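Local coordinates for protein dioxygenase (Pseudomonas brassicacearum, PDB 5V2D) that probably cleaves the central carbon-carbon double bond of lignin-derived stilbenes with dioxygen at an iron centre held by four histidines, giving two aldehydes, at residues A66-Y71 with D84-G89; I79-D84 with M492-C497; V104-L109 with T138-S143. All coordinates share one frame; numbering follows the deposited sequence.

Contact 1. Residues A66-Y71 with D84-G89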
ATOM      1  N   ALA A  66       4.064   8.621   0.857  1.00 20.38           N
ATOM      2  CA  ALA A  66       3.126   9.169  -0.068  1.00 19.76           C
ATOM      3  C   ALA A  66       3.765   9.443  -1.441  1.00 21.23           C
ATOM      4  O   ALA A  66       4.754  10.111  -1.511  1.00 20.84           O
ATOM      5  CB  ALA A  66       2.572  10.459   0.453  1.00 19.52           C
ATOM      6  N   PRO A  67       3.063   9.081  -2.496  1.00 21.54           N
ATOM      7  CA  PRO A  67       3.400   9.663  -3.786  1.00 21.05           C
ATOM      8  C   PRO A  67       3.198  11.163  -3.737  1.00 20.94           C
ATOM      9  O   PRO A  67       2.174  11.620  -3.225  1.00 19.49           O
ATOM     10  CB  PRO A  67       2.408   8.997  -4.751  1.00 21.82           C
ATOM     11  CG  PRO A  67       1.905   7.811  -4.031  1.00 21.99           C
ATOM     12  CD  PRO A  67       1.905   8.169  -2.577  1.00 23.44           C
ATOM     13  N   ASP A  68       4.179  11.927  -4.181  1.00 20.36           N
ATOM     14  CA  ASP A  68       4.084  13.373  -4.116  1.00 22.86           C
ATOM     15  C   ASP A  68       4.998  13.958  -5.238  1.00 22.53           C
ATOM     16  O   ASP A  68       6.187  14.202  -5.026  1.00 24.43           O
ATOM     17  CB  ASP A  68       4.491  13.866  -2.745  1.00 22.64           C
ATOM     18  CG  ASP A  68       4.021  15.312  -2.448  1.00 24.46           C
ATOM     19  OD1 ASP A  68       4.234  15.736  -1.294  1.00 25.33           O
ATOM     20  OD2 ASP A  68       3.374  16.013  -3.316  1.00 25.38           O
ATOM     21  N   PRO A  69       4.480  14.112  -6.436  1.00 23.86           N
ATOM     22  CA  PRO A  69       5.383  14.372  -7.622  1.00 23.58           C
ATOM     23  C   PRO A  69       6.140  15.617  -7.509  1.00 24.79           C
ATOM     24  O   PRO A  69       5.591  16.663  -7.234  1.00 22.55           O
ATOM     25  CB  PRO A  69       4.466  14.409  -8.846  1.00 27.04           C
ATOM     26  CG  PRO A  69       3.119  14.352  -8.295  1.00 29.16           C
ATOM     27  CD  PRO A  69       3.063  14.070  -6.805  1.00 26.07           C
ATOM     28  N   GLN A  70       7.474  15.525  -7.697  1.00 23.97           N
ATOM     29  CA  GLN A  70       8.327  16.659  -7.568  1.00 23.40           C
ATOM     30  C   GLN A  70       8.018  17.679  -8.651  1.00 23.94           C
ATOM     31  O   GLN A  70       8.089  18.885  -8.387  1.00 24.34           O
ATOM     32  CB  GLN A  70       9.790  16.258  -7.690  1.00 24.68           C
ATOM     33  CG  GLN A  70      10.800  17.399  -7.685  1.00 24.17           C
ATOM     34  CD  GLN A  70      10.977  17.993  -6.335  1.00 23.96           C
ATOM     35  OE1 GLN A  70      11.914  17.660  -5.631  1.00 23.86           O
ATOM     36  NE2 GLN A  70      10.030  18.909  -5.951  1.00 22.23           N
ATOM     37  N   TYR A  71       7.718  17.220  -9.847  1.00 22.21           N
ATOM     38  CA  TYR A  71       7.364  18.121 -10.956  1.00 23.56           C
ATOM     39  C   TYR A  71       6.054  17.784 -11.640  1.00 22.02           C
ATOM     40  O   TYR A  71       5.630  16.622 -11.631  1.00 23.15           O
ATOM     41  CB  TYR A  71       8.466  18.047 -12.035  1.00 21.98           C
ATOM     42  CG  TYR A  71       9.782  18.670 -11.617  1.00 22.16           C
ATOM     43  CD1 TYR A  71       9.960  20.022 -11.551  1.00 21.85           C
ATOM     44  CD2 TYR A  71      10.849  17.850 -11.219  1.00 22.78           C
ATOM     45  CE1 TYR A  71      11.159  20.589 -11.149  1.00 22.77           C
ATOM     46  CE2 TYR A  71      12.048  18.381 -10.775  1.00 22.56           C
ATOM     47  CZ  TYR A  71      12.222  19.755 -10.750  1.00 22.43           C
ATOM     48  OH  TYR A  71      13.446  20.219 -10.354  1.00 22.51           O
ATOM     49  N   ASP A  84       6.674  10.634  -7.050  1.00 21.32           N
ATOM     50  CA  ASP A  84       7.926  10.420  -6.268  1.00 22.70           C
ATOM     51  C   ASP A  84       7.582  10.112  -4.803  1.00 21.11           C
ATOM     52  O   ASP A  84       6.772  10.812  -4.195  1.00 20.76           O
ATOM     53  CB  ASP A  84       8.802  11.632  -6.361  1.00 23.07           C
ATOM     54  CG  ASP A  84       9.153  11.945  -7.821  1.00 25.56           C
ATOM     55  OD1 ASP A  84      10.030  11.253  -8.372  1.00 25.94           O
ATOM     56  OD2 ASP A  84       8.559  12.891  -8.353  1.00 27.54           O
ATOM     57  N   GLY A  85       8.237   9.106  -4.240  1.00 19.39           N
ATOM     58  CA  GLY A  85       8.004   8.753  -2.842  1.00 19.98           C
ATOM     59  C   GLY A  85       8.510   9.766  -1.835  1.00 20.59           C
ATOM     60  O   GLY A  85       9.684  10.123  -1.873  1.00 20.93           O
ATOM     61  N   MET A  86       7.599  10.235  -0.984  1.00 19.06           N
ATOM     62  CA  MET A  86       7.853  11.152   0.097  1.00 20.35           C
ATOM     63  C   MET A  86       7.545  10.473   1.422  1.00 20.58           C
ATOM     64  O   MET A  86       6.345  10.131   1.667  1.00 20.51           O
ATOM     65  CB  MET A  86       6.963  12.383  -0.094  1.00 21.14           C
ATOM     66  CG  MET A  86       7.116  13.442   0.971  1.00 22.45           C
ATOM     67  SD  MET A  86       8.613  14.418   0.822  1.00 24.90           S
ATOM     68  CE  MET A  86       7.976  15.676  -0.306  1.00 21.84           C
ATOM     69  N   VAL A  87       8.570  10.247   2.251  1.00 19.35           N
ATOM     70  CA  VAL A  87       8.400   9.496   3.469  1.00 20.80           C
ATOM     71  C   VAL A  87       8.255  10.454   4.628  1.00 21.02           C
ATOM     72  O   VAL A  87       9.038  11.401   4.756  1.00 20.48           O
ATOM     73  CB  VAL A  87       9.613   8.558   3.695  1.00 21.57           C
ATOM     74  CG1 VAL A  87       9.533   7.842   5.012  1.00 23.05           C
ATOM     75  CG2 VAL A  87       9.750   7.581   2.559  1.00 20.48           C
ATOM     76  N   SER A  88       7.265  10.164   5.476  1.00 21.29           N
ATOM     77  CA  SER A  88       7.081  10.931   6.737  1.00 23.17           C
ATOM     78  C   SER A  88       7.381   9.979   7.880  1.00 25.17           C
ATOM     79  O   SER A  88       7.032   8.793   7.828  1.00 26.76           O
ATOM     80  CB  SER A  88       5.652  11.416   6.827  1.00 24.83           C
ATOM     81  OG  SER A  88       5.445  12.504   5.895  1.00 26.07           O
ATOM     82  N   GLY A  89       8.019  10.511   8.928  1.00 24.42           N
ATOM     83  CA  GLY A  89       8.218   9.793  10.188  1.00 23.57           C
ATOM     84  C   GLY A  89       7.698  10.647  11.331  1.00 23.68           C
ATOM     85  O   GLY A  89       8.227  11.729  11.547  1.00 22.42           O
TER
HETATM   86  O   HOH W   1       8.255  14.392 -10.578  1.00 20.00           O

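Contact 2. Residues I79-D84 with M492-C497. With FE (Fe (III) ion), chain E.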
ATOM      1  N   ILE A  79      -1.058   9.447 -13.004  1.00 26.59           N
ATOM      2  CA  ILE A  79      -1.890   8.756 -12.020  1.00 26.16           C
ATOM      3  C   ILE A  79      -1.233   8.914 -10.658  1.00 27.58           C
ATOM      4  O   ILE A  79       0.026   9.181 -10.551  1.00 25.80           O
ATOM      5  CB  ILE A  79      -2.167   7.310 -12.390  1.00 26.27           C
ATOM      6  CG1 ILE A  79      -0.899   6.447 -12.275  1.00 26.16           C
ATOM      7  CG2 ILE A  79      -2.822   7.267 -13.790  1.00 29.24           C
ATOM      8  CD1 ILE A  79      -1.117   4.986 -12.466  1.00 26.46           C
ATOM      9  N   PHE A  80      -2.054   8.788  -9.619  1.00 24.29           N
ATOM     10  CA  PHE A  80      -1.550   9.000  -8.242  1.00 23.42           C
ATOM     11  C   PHE A  80      -0.434   8.060  -7.895  1.00 21.27           C
ATOM     12  O   PHE A  80       0.553   8.468  -7.271  1.00 22.42           O
ATOM     13  CB  PHE A  80      -2.731   8.796  -7.261  1.00 24.39           C
ATOM     14  CG  PHE A  80      -2.326   8.756  -5.812  1.00 22.33           C
ATOM     15  CD1 PHE A  80      -2.544   7.640  -5.089  1.00 22.90           C
ATOM     16  CD2 PHE A  80      -1.808   9.846  -5.220  1.00 22.68           C
ATOM     17  CE1 PHE A  80      -2.242   7.577  -3.714  1.00 22.95           C
ATOM     18  CE2 PHE A  80      -1.442   9.805  -3.875  1.00 23.88           C
ATOM     19  CZ  PHE A  80      -1.683   8.653  -3.129  1.00 23.80           C
ATOM     20  N   PHE A  81      -0.505   6.821  -8.350  1.00 22.27           N
ATOM     21  CA  PHE A  81       0.485   5.798  -8.050  1.00 24.19           C
ATOM     22  C   PHE A  81       1.885   6.094  -8.653  1.00 23.34           C
ATOM     23  O   PHE A  81       2.820   5.340  -8.416  1.00 25.25           O
ATOM     24  CB  PHE A  81       0.040   4.411  -8.531  1.00 26.36           C
ATOM     25  CG  PHE A  81      -1.155   3.846  -7.860  1.00 33.44           C
ATOM     26  CD1 PHE A  81      -1.549   4.177  -6.590  1.00 36.32           C
ATOM     27  CD2 PHE A  81      -1.802   2.738  -8.458  1.00 43.48           C
ATOM     28  CE1 PHE A  81      -2.689   3.617  -5.978  1.00 36.63           C
ATOM     29  CE2 PHE A  81      -2.899   2.103  -7.842  1.00 42.87           C
ATOM     30  CZ  PHE A  81      -3.370   2.578  -6.610  1.00 42.31           C
ATOM     31  N   ASN A  82       2.006   7.140  -9.453  1.00 22.12           N
ATOM     32  CA  ASN A  82       3.271   7.409 -10.149  1.00 23.30           C
ATOM     33  C   ASN A  82       4.144   8.518  -9.518  1.00 22.50           C
ATOM     34  O   ASN A  82       5.191   8.846 -10.029  1.00 24.71           O
ATOM     35  CB  ASN A  82       3.011   7.748 -11.600  1.00 25.04           C
ATOM     36  CG  ASN A  82       4.158   7.326 -12.533  1.00 27.62           C
ATOM     37  OD1 ASN A  82       5.084   6.510 -12.146  1.00 26.31           O
ATOM     38  ND2 ASN A  82       4.075   7.810 -13.764  1.00 24.54           N
ATOM     39  N   GLY A  83       3.742   9.046  -8.381  1.00 21.80           N
ATOM     40  CA  GLY A  83       4.419  10.208  -7.811  1.00 20.86           C
ATOM     41  C   GLY A  83       5.668   9.796  -7.014  1.00 21.43           C
ATOM     42  O   GLY A  83       5.682   8.727  -6.395  1.00 22.39           O
ATOM     43  N   ASP A  84       6.674  10.634  -7.050  1.00 21.32           N
ATOM     44  CA  ASP A  84       7.926  10.420  -6.268  1.00 22.70           C
ATOM     45  C   ASP A  84       7.582  10.112  -4.803  1.00 21.11           C
ATOM     46  O   ASP A  84       6.772  10.812  -4.195  1.00 20.76           O
ATOM     47  CB  ASP A  84       8.802  11.632  -6.361  1.00 23.07           C
ATOM     48  CG  ASP A  84       9.153  11.945  -7.821  1.00 25.56           C
ATOM     49  OD1 ASP A  84      10.030  11.253  -8.372  1.00 25.94           O
ATOM     50  OD2 ASP A  84       8.559  12.891  -8.353  1.00 27.54           O
ATOM     51  N   MET A 492      -2.553  12.708   0.328  1.00 22.87           N
ATOM     52  CA  MET A 492      -2.927  11.286   0.447  1.00 23.05           C
ATOM     53  C   MET A 492      -1.715  10.437   0.283  1.00 21.99           C
ATOM     54  O   MET A 492      -0.883  10.732  -0.567  1.00 22.02           O
ATOM     55  CB  MET A 492      -4.052  10.941  -0.532  1.00 24.47           C
ATOM     56  CG  MET A 492      -4.548   9.522  -0.490  1.00 27.20           C
ATOM     57  SD  MET A 492      -5.258   9.191   1.143  1.00 32.72           S
ATOM     58  CE  MET A 492      -5.764   7.514   1.005  1.00 38.18           C
ATOM     59  N   SER A 493      -1.621   9.376   1.068  1.00 19.91           N
ATOM     60  CA  SER A 493      -0.493   8.500   1.131  1.00 20.09           C
ATOM     61  C   SER A 493      -0.870   7.113   0.643  1.00 20.58           C
ATOM     62  O   SER A 493      -2.062   6.774   0.358  1.00 22.82           O
ATOM     63  CB  SER A 493       0.089   8.411   2.549  1.00 20.56           C
ATOM     64  OG  SER A 493       0.325   9.742   3.094  1.00 22.67           O
ATOM     65  N   LEU A 494       0.125   6.276   0.590  1.00 21.56           N
ATOM     66  CA  LEU A 494      -0.076   4.869   0.464  1.00 22.17           C
ATOM     67  C   LEU A 494       0.234   4.202   1.808  1.00 23.41           C
ATOM     68  O   LEU A 494      -0.403   4.564   2.816  1.00 24.79           O
ATOM     69  CB  LEU A 494       0.676   4.344  -0.753  1.00 22.87           C
ATOM     70  CG  LEU A 494       0.064   4.681  -2.102  1.00 23.18           C
ATOM     71  CD1 LEU A 494       1.013   4.283  -3.285  1.00 22.45           C
ATOM     72  CD2 LEU A 494      -1.321   4.108  -2.298  1.00 24.64           C
ATOM     73  N   HIS A 495       1.145   3.262   1.879  1.00 21.41           N
ATOM     74  CA  HIS A 495       1.252   2.438   3.080  1.00 23.65           C
ATOM     75  C   HIS A 495       2.222   2.911   4.126  1.00 24.29           C
ATOM     76  O   HIS A 495       3.127   3.672   3.814  1.00 22.67           O
ATOM     77  CB  HIS A 495       1.606   0.986   2.689  1.00 21.65           C
ATOM     78  CG  HIS A 495       0.600   0.409   1.785  1.00 22.49           C
ATOM     79  ND1 HIS A 495      -0.670   0.037   2.238  1.00 23.11           N
ATOM     80  CD2 HIS A 495       0.654   0.091   0.452  1.00 21.97           C
ATOM     81  CE1 HIS A 495      -1.343  -0.490   1.211  1.00 22.82           C
ATOM     82  NE2 HIS A 495      -0.567  -0.462   0.124  1.00 21.99           N
ATOM     83  N   GLY A 496       1.973   2.523   5.370  1.00 21.45           N
ATOM     84  CA  GLY A 496       2.849   2.917   6.472  1.00 20.83           C
ATOM     85  C   GLY A 496       3.119   1.782   7.413  1.00 21.44           C
ATOM     86  O   GLY A 496       2.631   0.619   7.221  1.00 23.60           O
ATOM     87  N   CYS A 497       3.875   2.066   8.468  1.00 21.48           N
ATOM     88  CA  CYS A 497       4.203   0.980   9.436  1.00 22.09           C
ATOM     89  C   CYS A 497       4.555   1.630  10.751  1.00 23.60           C
ATOM     90  O   CYS A 497       4.898   2.834  10.831  1.00 22.88           O
ATOM     91  CB  CYS A 497       5.380   0.145   8.982  1.00 23.65           C
ATOM     92  SG  CYS A 497       6.939   1.076   8.891  1.00 27.25           S
TER
HETATM   93 FE    FE E 500      -0.740  -1.750  -1.547  1.00 21.77          FE
HETATM   94  O   HOH W   2      -1.306  -0.075  -2.611  1.00 26.53           O

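Contact 3. Residues V104-L109 with T138-S143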
ATOM      1  N   VAL A 104      12.449  10.312  -0.985  1.00 20.92           N
ATOM      2  CA  VAL A 104      13.442   9.278  -1.331  1.00 20.57           C
ATOM      3  C   VAL A 104      14.284   9.805  -2.509  1.00 20.11           C
ATOM      4  O   VAL A 104      13.758  10.140  -3.558  1.00 20.59           O
ATOM      5  CB  VAL A 104      12.812   7.946  -1.761  1.00 21.82           C
ATOM      6  CG1 VAL A 104      13.848   6.871  -1.845  1.00 22.83           C
ATOM      7  CG2 VAL A 104      11.797   7.458  -0.710  1.00 23.51           C
ATOM      8  N   GLN A 105      15.595   9.878  -2.335  1.00 20.37           N
ATOM      9  CA  GLN A 105      16.461  10.406  -3.406  1.00 21.93           C
ATOM     10  C   GLN A 105      16.798   9.277  -4.396  1.00 21.64           C
ATOM     11  O   GLN A 105      17.951   8.869  -4.555  1.00 23.05           O
ATOM     12  CB  GLN A 105      17.690  11.078  -2.844  1.00 25.95           C
ATOM     13  CG  GLN A 105      17.289  12.215  -1.954  1.00 28.22           C
ATOM     14  CD  GLN A 105      18.204  13.394  -2.006  1.00 35.03           C
ATOM     15  OE1 GLN A 105      19.334  13.318  -2.508  1.00 36.23           O
ATOM     16  NE2 GLN A 105      17.730  14.516  -1.483  1.00 35.41           N
ATOM     17  N   THR A 106      15.780   8.863  -5.114  1.00 20.59           N
ATOM     18  CA  THR A 106      15.897   7.902  -6.185  1.00 21.47           C
ATOM     19  C   THR A 106      16.722   8.476  -7.337  1.00 20.42           C
ATOM     20  O   THR A 106      16.783   9.686  -7.523  1.00 21.57           O
ATOM     21  CB  THR A 106      14.529   7.471  -6.757  1.00 20.53           C
ATOM     22  OG1 THR A 106      13.871   8.586  -7.289  1.00 19.86           O
ATOM     23  CG2 THR A 106      13.664   6.772  -5.663  1.00 21.34           C
ATOM     24  N   ASP A 107      17.269   7.595  -8.161  1.00 20.70           N
ATOM     25  CA  ASP A 107      17.944   8.071  -9.356  1.00 22.20           C
ATOM     26  C   ASP A 107      16.929   8.889 -10.219  1.00 21.55           C
ATOM     27  O   ASP A 107      17.298   9.862 -10.818  1.00 20.16           O
ATOM     28  CB  ASP A 107      18.455   6.963 -10.240  1.00 23.52           C
ATOM     29  CG  ASP A 107      19.514   6.092  -9.599  1.00 25.98           C
ATOM     30  OD1 ASP A 107      20.079   6.413  -8.605  1.00 27.93           O
ATOM     31  OD2 ASP A 107      19.866   5.034 -10.197  1.00 28.26           O
ATOM     32  N   ARG A 108      15.683   8.442 -10.273  1.00 21.40           N
ATOM     33  CA  ARG A 108      14.656   9.097 -11.068  1.00 19.81           C
ATOM     34  C   ARG A 108      14.429  10.547 -10.597  1.00 20.14           C
ATOM     35  O   ARG A 108      14.380  11.475 -11.415  1.00 21.22           O
ATOM     36  CB  ARG A 108      13.360   8.346 -10.996  1.00 18.74           C
ATOM     37  CG  ARG A 108      12.150   9.046 -11.598  1.00 19.47           C
ATOM     38  CD  ARG A 108      10.982   8.087 -11.721  1.00 21.68           C
ATOM     39  NE  ARG A 108       9.704   8.713 -12.047  1.00 20.26           N
ATOM     40  CZ  ARG A 108       8.682   8.086 -12.609  1.00 20.77           C
ATOM     41  NH1 ARG A 108       7.520   8.751 -12.773  1.00 21.70           N
ATOM     42  NH2 ARG A 108       8.760   6.848 -13.017  1.00 21.00           N
ATOM     43  N   LEU A 109      14.243  10.703  -9.297  1.00 21.42           N
ATOM     44  CA  LEU A 109      14.102  12.033  -8.731  1.00 22.78           C
ATOM     45  C   LEU A 109      15.324  12.915  -9.016  1.00 23.62           C
ATOM     46  O   LEU A 109      15.193  14.084  -9.353  1.00 22.35           O
ATOM     47  CB  LEU A 109      13.823  11.994  -7.262  1.00 22.54           C
ATOM     48  CG  LEU A 109      13.678  13.362  -6.572  1.00 24.67           C
ATOM     49  CD1 LEU A 109      12.438  14.063  -7.017  1.00 25.49           C
ATOM     50  CD2 LEU A 109      13.543  13.248  -5.078  1.00 27.83           C
ATOM     51  N   THR A 138      12.050   3.615 -10.903  1.00 21.71           N
ATOM     52  CA  THR A 138      11.289   3.530  -9.666  1.00 21.87           C
ATOM     53  C   THR A 138      11.153   4.857  -8.949  1.00 22.15           C
ATOM     54  O   THR A 138      12.041   5.677  -8.973  1.00 21.83           O
ATOM     55  CB  THR A 138      11.812   2.439  -8.690  1.00 20.54           C
ATOM     56  OG1 THR A 138      10.739   2.077  -7.823  1.00 21.98           O
ATOM     57  CG2 THR A 138      12.971   2.909  -7.883  1.00 20.61           C
ATOM     58  N   THR A 139      10.018   5.010  -8.275  1.00 21.77           N
ATOM     59  CA  THR A 139       9.778   6.117  -7.334  1.00 22.01           C
ATOM     60  C   THR A 139       9.744   5.739  -5.861  1.00 21.05           C
ATOM     61  O   THR A 139       9.594   6.610  -5.031  1.00 21.30           O
ATOM     62  CB  THR A 139       8.380   6.745  -7.652  1.00 21.84           C
ATOM     63  OG1 THR A 139       7.401   5.686  -7.659  1.00 21.76           O
ATOM     64  CG2 THR A 139       8.437   7.454  -9.000  1.00 22.19           C
ATOM     65  N   ALA A 140       9.874   4.449  -5.512  1.00 22.64           N
ATOM     66  CA  ALA A 140       9.981   3.973  -4.141  1.00 22.17           C
ATOM     67  C   ALA A 140       8.845   4.567  -3.291  1.00 22.24           C
ATOM     68  O   ALA A 140       9.124   5.045  -2.205  1.00 21.89           O
ATOM     69  CB  ALA A 140      11.336   4.344  -3.576  1.00 22.82           C
ATOM     70  N   ASN A 141       7.612   4.528  -3.808  1.00 21.83           N
ATOM     71  CA  ASN A 141       6.496   5.326  -3.299  1.00 22.16           C
ATOM     72  C   ASN A 141       5.347   4.617  -2.609  1.00 21.66           C
ATOM     73  O   ASN A 141       4.345   5.280  -2.317  1.00 20.57           O
ATOM     74  CB  ASN A 141       5.981   6.209  -4.428  1.00 21.78           C
ATOM     75  CG  ASN A 141       5.176   5.471  -5.440  1.00 22.14           C
ATOM     76  OD1 ASN A 141       5.124   4.257  -5.433  1.00 19.62           O
ATOM     77  ND2 ASN A 141       4.519   6.235  -6.340  1.00 20.20           N
ATOM     78  N   THR A 142       5.464   3.290  -2.398  1.00 21.57           N
ATOM     79  CA  THR A 142       4.288   2.499  -2.055  1.00 21.59           C
ATOM     80  C   THR A 142       4.226   2.042  -0.630  1.00 21.71           C
ATOM     81  O   THR A 142       3.150   2.155   0.022  1.00 20.84           O
ATOM     82  CB  THR A 142       4.121   1.333  -3.047  1.00 22.20           C
ATOM     83  OG1 THR A 142       3.947   1.881  -4.351  1.00 24.02           O
ATOM     84  CG2 THR A 142       2.909   0.502  -2.751  1.00 23.45           C
ATOM     85  N   SER A 143       5.335   1.527  -0.088  1.00 20.99           N
ATOM     86  CA  SER A 143       5.363   1.140   1.314  1.00 22.08           C
ATOM     87  C   SER A 143       6.673   1.443   1.944  1.00 21.98           C
ATOM     88  O   SER A 143       7.674   1.681   1.292  1.00 20.71           O
ATOM     89  CB  SER A 143       5.183  -0.393   1.485  1.00 25.94           C
ATOM     90  OG  SER A 143       3.931  -0.826   0.978  1.00 29.93           O
TER
HETATM   91  O   HOH W   3      14.842   5.695  -9.748  1.00 20.50           O

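Contact 1. Residues A66-Y71 with D84-G89
Ala66 pairs with Met86 as an antiparallel hydrogen-bonded pair: Ala66 N gives a nearly straight bond to Met86 O (2.9 Å, 174° at the hydrogen), and Met86 N returns one to Ala66 O. At Pro67, opposite Gly85 in a non-hydrogen-bonded pair, the contact is a CA-H...O approach, Pro67 CA lying 3.6 Å from Asp84 O. The same oxygen accepts from Asp68 N at 2.8 Å, so the pairing runs one bond past the end of strand 60-67. The Asp68 side chain crosses that of Met86: CB meets CB at 3.9 Å, and the Met86 chain, bent at chi2 and chi3, brings CE to 3.9 Å from Asp68 OD1. That carboxylate is gripped elsewhere, by Arg101 and the backbone of Ser39 and Arg40. Beyond Pro69, Gln70 N meets Asp84 OD2 on its anti side at 2.9 Å, 177° at the hydrogen. Asp84 CG stands anti to its carbonyl carbon (chi1 -58°), which carries OD2 toward the chain at Gln70; a water that accepts from Tyr71 N lies close to OD2. Replacing Asp84 by an alanine would probably deprive Gln70 N of its carboxylate acceptor and leave the chain at 69-71 freer to shift. Strand 85-93 lies between 60-67 and 96-103 in an antiparallel propeller blade, with Leu109 of helix 107-115 touching both Gln70 and Asp84.

Contact 2. Residues I79-D84 with M492-C497
Phe80 meets Met492 and Leu494 with the far end of its ring. Its CZ lies 3.4 Å from Met492 O, which sits at the ring edge and in the ring plane, as does Ser493 O. The methylene Met492 CG also approaches Phe80 CZ, at 4.0 Å. Leu494 joins the two phenylalanines: its CD2 is 3.9 Å from Phe80 CE1 and 4.0 Å from Phe81 CE1, and its side chain crosses that of Phe81 at about a right angle. The rings reach this branch by different rotations: Phe80 CG is anti to its backbone N (chi1 170°), whereas Phe81 CG is anti to its carbonyl carbon (chi1 -65°). Behind them, the 3-10 turn 80-82, with Asn82 N bonded to Ile79 O, presents both rings to one partner, while Pro67 of strand 60-67 touches Phe80 and Leu494. The residue after Leu494, His495, binds the iron through NE2 at 2.1 Å, alongside His188, His239, His304 and a water, the four-histidine iron site of the seven-bladed propeller of carotenoid cleavage oxygenases; its ND1 is held by Glu437. Between the segments the chemistry is apolar packing plus the C-H edge of Phe80 turned to two carbonyl oxygens. Met492 O, buried with no hydrogen-bonding partner in the model, would thus have weak electrostatic compensation from the Phe80 rim, just upstream of an iron ligand.

Contact 3. Residues V104-L109 with T138-S143
Arg108 lies alongside Thr139, both side chains pointing the same way, and its contacts change from carbonyl to methyl along its length. Arg108 CB starts 3.6 Å from Thr138 O. From there CG stands anti to the backbone N (chi1 170°) and the chain runs extended to NE, bringing CD to 3.8 Å from both Thr138 O and Thr139 CG2. At NE the gap to Thr139 CG2 narrows to 3.5 Å, and CZ is 3.7 Å from that methyl, which therefore sits over one face of the guanidinium, offset toward its rim. The two terminal nitrogens are farther from the methyl, and their bonds lead elsewhere: NH2 to the backbone O of Asn137, NH1 weakly to Asn82 OD1.

The arginine belongs to the first turn of helix 107-115, for which Thr106 is the N-cap. Thr106 OG1 accepts from Leu109 N at 2.9 Å, with 167° at the hydrogen. OG1 reaches it from between the backbone N and the carbonyl carbon (chi1 61°), a rotation that also places CG2 3.8 Å from Thr138 O and 4.0 Å from Ala140 CB. A single side chain thus caps the helix with its hydroxyl and packs on the loop with its methyl.

Arg108 N, at the start of the helix, has a water as acceptor, and that water donates to Thr138 O. It makes a bridge between the segments, across which the sole direct contacts are van der Waals ones. Farther back along the chain, Val104 divides its two methyls: CG1 touches Ala140 CB, and CG2 approaches Ala140 O, which is buried without a polar partner in the model. Trp161, Met163 and Ala153, from two strands of the sheet containing 143-147, also touch Val104.

From the N terminus, strand 60-67 enters contact 1, which closes the loop that returns as strand 85-93. Segment 79-84, the end of that loop, runs into contact 1 at Asp84, and its partner 492-497 comes from near the C terminus, so contacts 1 and 2 cross; strands 60-67 and 496-500 are neighbours in one sheet. Contact 3 opens after contact 1 has closed, bringing the start of helix 107-115 to the loop before strand 143-147, and is nested within the long span closed by contact 2. Gly85 joins contacts 1 and 3 through Val104 N and Thr139 O, while Asn141 ND2 reaches Phe81 O and Gly83 O, tying contact 3 to contact 2.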